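Local coordinates for malonyl CoA-acyl carrier protein transacylase (Synechocystis sp. PCC 6803 substr. Kazusa, PDB 4RR5) that transfers the malonyl group from malonyl-CoA to the holo acyl carrier protein, supplying malonyl-ACP for fatty acid biosynthesis, at residues L136-V147 / I159-I169. Residues are numbered along the deposited sequence; the frame is centred on the assembly and turned at random.
Sequences LQQALTDNTEVV and ISGTVAGVEAI
I169 drives its CD1 methyl into a hollow walled by A139, L140 and V146. With CG1 anti to the carbonyl carbon (chi1 -72°), its chain lies against A139, CG1 3.7 Å from A139 CB, while the I169 side chain crosses that of L140 at about a right angle and its CD1 meets V146 CG1 tip to tip at 3.7 Å. V146 fills a second hollow: its CG2 sits in the dip left by G165, which has no side chain, 3.2 Å from G165 C, and V166 CG2 borders the same methyl. L136 CD1 and L140 CD1 lie more loosely beside I159 CG2. Strands 146-153 and 156-161 pair antiparallel, V147 and S160 exchanging two backbone bonds, and E145 O accepts from T162 N (3.0 Å). T162 OG1 caps helix 163-171 by accepting from G165 N, and its CG2 lies 3.7 Å from E145 CB. A valine here is likely to leave G165 N without its capping acceptor. Helices 133-140 and 163-171, their local axes 11.0 Å apart and roughly antiparallel, lie on one face of the sheet of strands 124-129, 146-153, 156-161 and 178-180, as in the ferredoxin-like small subdomain of FabD transacylases.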
loop_
_atom_site.group_PDB
_atom_site.type_symbol
_atom_site.label_atom_id
_atom_site.label_comp_id
_atom_site.label_asym_id
_atom_site.label_seq_id
_atom_site.Cartn_x
_atom_site.Cartn_y
_atom_site.Cartn_z
ATOM N N LEU A 136 6.143 23.852 -4.257
ATOM C CA LEU A 136 6.646 22.515 -3.992
ATOM C C LEU A 136 7.768 22.178 -4.973
ATOM O O LEU A 136 8.798 21.629 -4.573
ATOM C CB LEU A 136 5.527 21.472 -4.075
ATOM C CG LEU A 136 6.009 20.067 -3.711
ATOM C CD1 LEU A 136 6.625 20.056 -2.305
ATOM C CD2 LEU A 136 4.896 19.032 -3.845
ATOM N N GLN A 137 7.574 22.525 -6.247
ATOM C CA GLN A 137 8.561 22.227 -7.285
ATOM C C GLN A 137 9.871 22.956 -7.102
ATOM O O GLN A 137 10.933 22.384 -7.324
ATOM C CB GLN A 137 8.027 22.574 -8.653
ATOM C CG GLN A 137 7.479 21.403 -9.387
ATOM C CD GLN A 137 6.151 21.752 -9.952
ATOM O OE1 GLN A 137 5.866 22.929 -10.148
ATOM N NE2 GLN A 137 5.305 20.758 -10.178
ATOM N N GLN A 138 9.799 24.228 -6.725
ATOM C CA GLN A 138 11.013 24.999 -6.497
ATOM C C GLN A 138 11.811 24.368 -5.351
ATOM O O GLN A 138 13.033 24.239 -5.438
ATOM C CB GLN A 138 10.684 26.476 -6.202
ATOM C CG GLN A 138 9.850 26.690 -4.945
ATOM C CD GLN A 138 9.711 28.145 -4.541
ATOM O OE1 GLN A 138 10.197 29.042 -5.229
ATOM N NE2 GLN A 138 9.050 28.383 -3.406
ATOM N N ALA A 139 11.107 23.941 -4.300
ATOM C CA ALA A 139 11.743 23.385 -3.109
ATOM C C ALA A 139 12.271 21.978 -3.367
ATOM O O ALA A 139 13.079 21.463 -2.595
ATOM C CB ALA A 139 10.772 23.378 -1.945
ATOM N N LEU A 140 11.820 21.372 -4.461
ATOM C CA LEU A 140 12.197 20.007 -4.803
ATOM C C LEU A 140 13.168 19.954 -5.982
ATOM O O LEU A 140 14.020 19.067 -6.039
ATOM C CB LEU A 140 10.948 19.168 -5.108
ATOM C CG LEU A 140 10.291 18.538 -3.875
ATOM C CD1 LEU A 140 8.927 17.946 -4.173
ATOM C CD2 LEU A 140 11.209 17.487 -3.294
ATOM N N THR A 141 13.036 20.893 -6.920
ATOM C CA THR A 141 13.990 21.021 -8.029
ATOM C C THR A 141 15.406 21.257 -7.498
ATOM O O THR A 141 15.628 22.170 -6.687
ATOM C CB THR A 141 13.593 22.165 -8.992
ATOM O OG1 THR A 141 12.677 21.664 -9.972
ATOM C CG2 THR A 141 14.808 22.729 -9.707
ATOM N N ASP A 142 16.339 20.411 -7.944
ATOM C CA ASP A 142 17.736 20.418 -7.493
ATOM C C ASP A 142 17.898 19.986 -6.033
ATOM O O ASP A 142 18.914 20.303 -5.398
ATOM C CB ASP A 142 18.375 21.806 -7.672
ATOM C CG ASP A 142 18.652 22.146 -9.119
ATOM O OD1 ASP A 142 18.107 21.468 -10.020
ATOM O OD2 ASP A 142 19.421 23.109 -9.341
ATOM N N ASN A 143 16.913 19.272 -5.493
ATOM C CA ASN A 143 17.022 18.843 -4.105
ATOM C C ASN A 143 17.493 17.398 -4.004
ATOM O O ASN A 143 16.754 16.453 -4.270
ATOM C CB ASN A 143 15.708 19.038 -3.361
ATOM C CG ASN A 143 15.921 19.560 -1.947
ATOM O OD1 ASN A 143 16.657 18.966 -1.160
ATOM N ND2 ASN A 143 15.295 20.685 -1.626
ATOM N N THR A 144 18.754 17.260 -3.614
ATOM C CA THR A 144 19.427 15.974 -3.532
ATOM C C THR A 144 19.005 15.205 -2.290
ATOM O O THR A 144 19.218 14.000 -2.201
ATOM C CB THR A 144 20.972 16.149 -3.517
ATOM O OG1 THR A 144 21.349 17.037 -2.454
ATOM C CG2 THR A 144 21.471 16.723 -4.846
ATOM N N GLU A 145 18.407 15.894 -1.326
ATOM C CA GLU A 145 18.127 15.238 -0.052
ATOM C C GLU A 145 16.635 14.967 0.152
ATOM O O GLU A 145 16.270 14.252 1.085
ATOM C CB GLU A 145 18.665 16.061 1.139
ATOM C CG GLU A 145 20.087 16.664 1.017
ATOM C CD GLU A 145 21.149 15.725 0.430
ATOM O OE1 GLU A 145 21.290 14.566 0.905
ATOM O OE2 GLU A 145 21.867 16.173 -0.499
ATOM N N VAL A 146 15.780 15.531 -0.709
ATOM C CA VAL A 146 14.326 15.324 -0.608
ATOM C C VAL A 146 13.652 15.036 -1.961
ATOM O O VAL A 146 13.865 15.743 -2.941
ATOM C CB VAL A 146 13.620 16.540 0.043
ATOM C CG1 VAL A 146 12.116 16.322 0.106
ATOM C CG2 VAL A 146 14.144 16.770 1.426
ATOM N N VAL A 147 12.836 13.984 -1.998
ATOM C CA VAL A 147 12.139 13.579 -3.214
ATOM C C VAL A 147 10.640 13.359 -2.947
ATOM O O VAL A 147 10.205 13.287 -1.794
ATOM C CB VAL A 147 12.760 12.292 -3.802
ATOM C CG1 VAL A 147 12.242 11.060 -3.073
ATOM C CG2 VAL A 147 12.493 12.196 -5.307
ATOM N N ILE A 159 6.504 13.635 0.825
ATOM C CA ILE A 159 7.902 13.771 0.447
ATOM C C ILE A 159 8.765 12.885 1.338
ATOM O O ILE A 159 8.337 12.482 2.415
ATOM C CB ILE A 159 8.388 15.228 0.525
ATOM C CG1 ILE A 159 8.147 15.817 1.911
ATOM C CG2 ILE A 159 7.700 16.075 -0.527
ATOM C CD1 ILE A 159 8.650 17.224 2.020
ATOM N N SER A 160 9.969 12.572 0.872
ATOM C CA SER A 160 10.828 11.608 1.548
ATOM C C SER A 160 12.281 12.049 1.475
ATOM O O SER A 160 12.701 12.646 0.486
ATOM C CB SER A 160 10.670 10.214 0.922
ATOM O OG SER A 160 11.438 9.227 1.595
ATOM N N GLY A 161 13.054 11.758 2.516
ATOM C CA GLY A 161 14.468 12.075 2.479
ATOM C C GLY A 161 15.109 12.297 3.831
ATOM O O GLY A 161 14.657 11.756 4.850
ATOM N N THR A 162 16.178 13.090 3.832
ATOM C CA THR A 162 16.919 13.377 5.056
ATOM C C THR A 162 16.026 14.140 6.027
ATOM O O THR A 162 15.110 14.853 5.602
ATOM C CB THR A 162 18.211 14.186 4.770
ATOM O OG1 THR A 162 17.876 15.479 4.245
ATOM C CG2 THR A 162 19.088 13.445 3.770
ATOM N N VAL A 163 16.277 13.971 7.325
ATOM C CA VAL A 163 15.508 14.686 8.347
ATOM C C VAL A 163 15.597 16.194 8.144
ATOM O O VAL A 163 14.570 16.885 8.053
ATOM C CB VAL A 163 15.984 14.354 9.774
ATOM C CG1 VAL A 163 15.268 15.248 10.790
ATOM C CG2 VAL A 163 15.754 12.873 10.090
ATOM N N ALA A 164 16.832 16.685 8.056
ATOM C CA ALA A 164 17.101 18.099 7.809
ATOM C C ALA A 164 16.351 18.619 6.578
ATOM O O ALA A 164 15.646 19.627 6.661
ATOM C CB ALA A 164 18.596 18.325 7.657
ATOM N N GLY A 165 16.490 17.918 5.451
ATOM C CA GLY A 165 15.865 18.322 4.199
ATOM C C GLY A 165 14.339 18.375 4.190
ATOM O O GLY A 165 13.741 19.271 3.576
ATOM N N VAL A 166 13.703 17.401 4.842
ATOM C CA VAL A 166 12.249 17.323 4.842
ATOM C C VAL A 166 11.667 18.399 5.748
ATOM O O VAL A 166 10.655 19.022 5.416
ATOM C CB VAL A 166 11.741 15.942 5.289
ATOM C CG1 VAL A 166 10.223 15.931 5.326
ATOM C CG2 VAL A 166 12.245 14.866 4.340
ATOM N N GLU A 167 12.318 18.624 6.887
ATOM C CA GLU A 167 11.957 19.734 7.770
ATOM C C GLU A 167 12.048 21.103 7.063
ATOM O O GLU A 167 11.274 22.021 7.364
ATOM C CB GLU A 167 12.847 19.721 9.017
ATOM C CG GLU A 167 12.626 18.518 9.928
ATOM C CD GLU A 167 11.358 18.643 10.762
ATOM O OE1 GLU A 167 11.088 17.731 11.568
ATOM O OE2 GLU A 167 10.632 19.651 10.618
ATOM N N ALA A 168 12.985 21.226 6.120
ATOM C CA ALA A 168 13.203 22.468 5.388
ATOM C C ALA A 168 12.001 22.834 4.531
ATOM O O ALA A 168 11.350 23.859 4.756
ATOM C CB ALA A 168 14.450 22.358 4.520
ATOM N N ILE A 169 11.727 21.985 3.543
ATOM C CA ILE A 169 10.586 22.149 2.652
ATOM C C ILE A 169 9.296 22.383 3.445
ATOM O O ILE A 169 8.448 23.181 3.028
ATOM C CB ILE A 169 10.441 20.919 1.717
ATOM C CG1 ILE A 169 11.563 20.923 0.678
ATOM C CG2 ILE A 169 9.081 20.893 1.023
ATOM C CD1 ILE A 169 11.362 19.931 -0.436
#